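Hypothetical methylmalonyl-CoA decarboxylase alpha subunit (Sulfolobus tokodaii, PDB 1X0U) is of unknown function but belongs to the carboxyl transferase family, has a crotonase-like fold and forms an assembly of six chains. Local coordinates at residues 46-51 with 238-243. Numbering follows the deposited sequence.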
# COMPACT_ATOMS: atom_id res chain seq x y z
N LEU A 46 32.04 26.69 5.10
CA LEU A 46 30.73 26.43 5.71
C LEU A 46 30.07 27.73 6.20
O LEU A 46 28.89 27.94 5.98
CB LEU A 46 30.85 25.45 6.89
CG LEU A 46 31.17 23.96 6.65
CD1 LEU A 46 31.35 23.29 8.01
CD2 LEU A 46 30.03 23.28 5.89
N ALA A 47 30.84 28.59 6.86
CA ALA A 47 30.26 29.84 7.35
C ALA A 47 29.72 30.66 6.18
O ALA A 47 28.72 31.36 6.33
CB ALA A 47 31.31 30.65 8.14
N LEU A 48 30.39 30.60 5.04
CA LEU A 48 29.93 31.32 3.85
C LEU A 48 28.59 30.74 3.37
O LEU A 48 27.63 31.48 3.13
CB LEU A 48 30.97 31.21 2.72
CG LEU A 48 31.99 32.31 2.40
CD1 LEU A 48 31.83 33.51 3.32
CD2 LEU A 48 33.39 31.73 2.52
N LEU A 49 28.54 29.42 3.24
CA LEU A 49 27.35 28.72 2.77
C LEU A 49 26.09 28.82 3.61
O LEU A 49 25.00 29.04 3.08
CB LEU A 49 27.67 27.24 2.55
CG LEU A 49 26.48 26.32 2.22
CD1 LEU A 49 25.77 26.85 0.99
CD2 LEU A 49 26.98 24.89 1.99
N PHE A 50 26.21 28.64 4.91
CA PHE A 50 25.03 28.67 5.76
C PHE A 50 24.68 30.04 6.25
O PHE A 50 25.58 30.84 6.48
CB PHE A 50 25.21 27.69 6.91
CG PHE A 50 25.22 26.26 6.47
CD1 PHE A 50 26.41 25.64 6.13
CD2 PHE A 50 24.02 25.56 6.32
CE1 PHE A 50 26.41 24.33 5.66
CE2 PHE A 50 24.02 24.26 5.85
CZ PHE A 50 25.21 23.65 5.52
N ASP A 51 23.39 30.31 6.39
CA ASP A 51 22.93 31.61 6.85
C ASP A 51 23.87 32.00 7.96
O ASP A 51 23.62 31.77 9.15
CB ASP A 51 21.47 31.53 7.29
CG ASP A 51 20.57 31.14 6.14
OD1 ASP A 51 21.03 31.26 4.99
OD2 ASP A 51 19.41 30.73 6.37
N SER A 238 36.16 30.67 -8.40
CA SER A 238 36.53 30.71 -7.00
C SER A 238 35.61 29.92 -6.08
O SER A 238 34.56 29.43 -6.49
CB SER A 238 36.58 32.16 -6.52
OG SER A 238 35.27 32.65 -6.35
N GLU A 239 36.02 29.81 -4.83
CA GLU A 239 35.26 29.10 -3.84
C GLU A 239 34.03 29.89 -3.43
O GLU A 239 32.97 29.31 -3.18
CB GLU A 239 36.16 28.78 -2.65
CG GLU A 239 37.10 27.63 -2.96
CD GLU A 239 38.11 27.36 -1.88
OE1 GLU A 239 37.82 27.68 -0.70
OE2 GLU A 239 39.17 26.80 -2.20
N GLN A 240 34.17 31.22 -3.36
CA GLN A 240 33.03 32.06 -3.02
C GLN A 240 31.98 31.86 -4.10
O GLN A 240 30.79 31.79 -3.81
CB GLN A 240 33.43 33.53 -2.96
CG GLN A 240 32.25 34.46 -2.63
CD GLN A 240 31.72 34.29 -1.21
OE1 GLN A 240 30.51 34.17 -0.99
NE2 GLN A 240 32.63 34.29 -0.24
N GLU A 241 32.43 31.79 -5.36
CA GLU A 241 31.51 31.59 -6.47
C GLU A 241 30.89 30.19 -6.41
O GLU A 241 29.71 30.01 -6.69
CB GLU A 241 32.23 31.80 -7.81
CG GLU A 241 32.45 33.29 -8.19
CD GLU A 241 33.24 33.51 -9.48
OE1 GLU A 241 33.37 34.68 -9.90
OE2 GLU A 241 33.73 32.53 -10.09
N ALA A 242 31.69 29.20 -6.02
CA ALA A 242 31.19 27.84 -5.90
C ALA A 242 30.03 27.80 -4.90
O ALA A 242 29.00 27.20 -5.18
CB ALA A 242 32.30 26.90 -5.44
N ILE A 243 30.19 28.45 -3.75
CA ILE A 243 29.11 28.40 -2.77
C ILE A 243 27.93 29.31 -3.13
O ILE A 243 26.80 29.02 -2.74
CB ILE A 243 29.63 28.67 -1.31
CG1 ILE A 243 29.26 30.06 -0.83
CG2 ILE A 243 31.11 28.42 -1.22
CD1 ILE A 243 27.88 30.13 -0.18
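Glu239 OE1, gripped by a salt bridge from Arg45 NE and a hydrogen bond from Leu40 N, anchors the start of helix 239-252 to the region of helix 42-49, while the next residue, Gln240, meets Leu48. The carboxylate's other oxygen, OE2, is hydrogen-bonded to Tyr196 OH. The direct contact is van der Waals packing, an amide against a leucine and then an isoleucine against two leucines. Gln240 has CG anti to its own N and then bends at chi2 (68°), which carries the amide to Leu48; the two side chains cross at about a right angle. Gln240 NE2 sits 3.4 Å from Leu48 CG, with Leu48 CD1 at 3.7 Å and CD2 at 3.8 Å, so the amide nitrogen rests on the branch of the leucine. Ile243 points at the final turn of helix 42-49, its CG1 4.1 Å from Leu48 CB and its CD1 4.0 Å from Leu49 CB. An even closer approach of that methyl to the Leu49 backbone is doubtful, because another branch of Ile243 clashes in the model. Ser238 is the N-cap of helix 239-252, its OG accepting from Glu241 N at 3.1 Å (160°). Both helices rest on the same mixed sheet, Leu46 touching Val82 and Ala97, Ala242 touching Ile189 and Ile191. Shape and dispersion thus hold the direct contact, while the Glu239 carboxylate adds polar bonds to Arg45 and Leu40 alongside it.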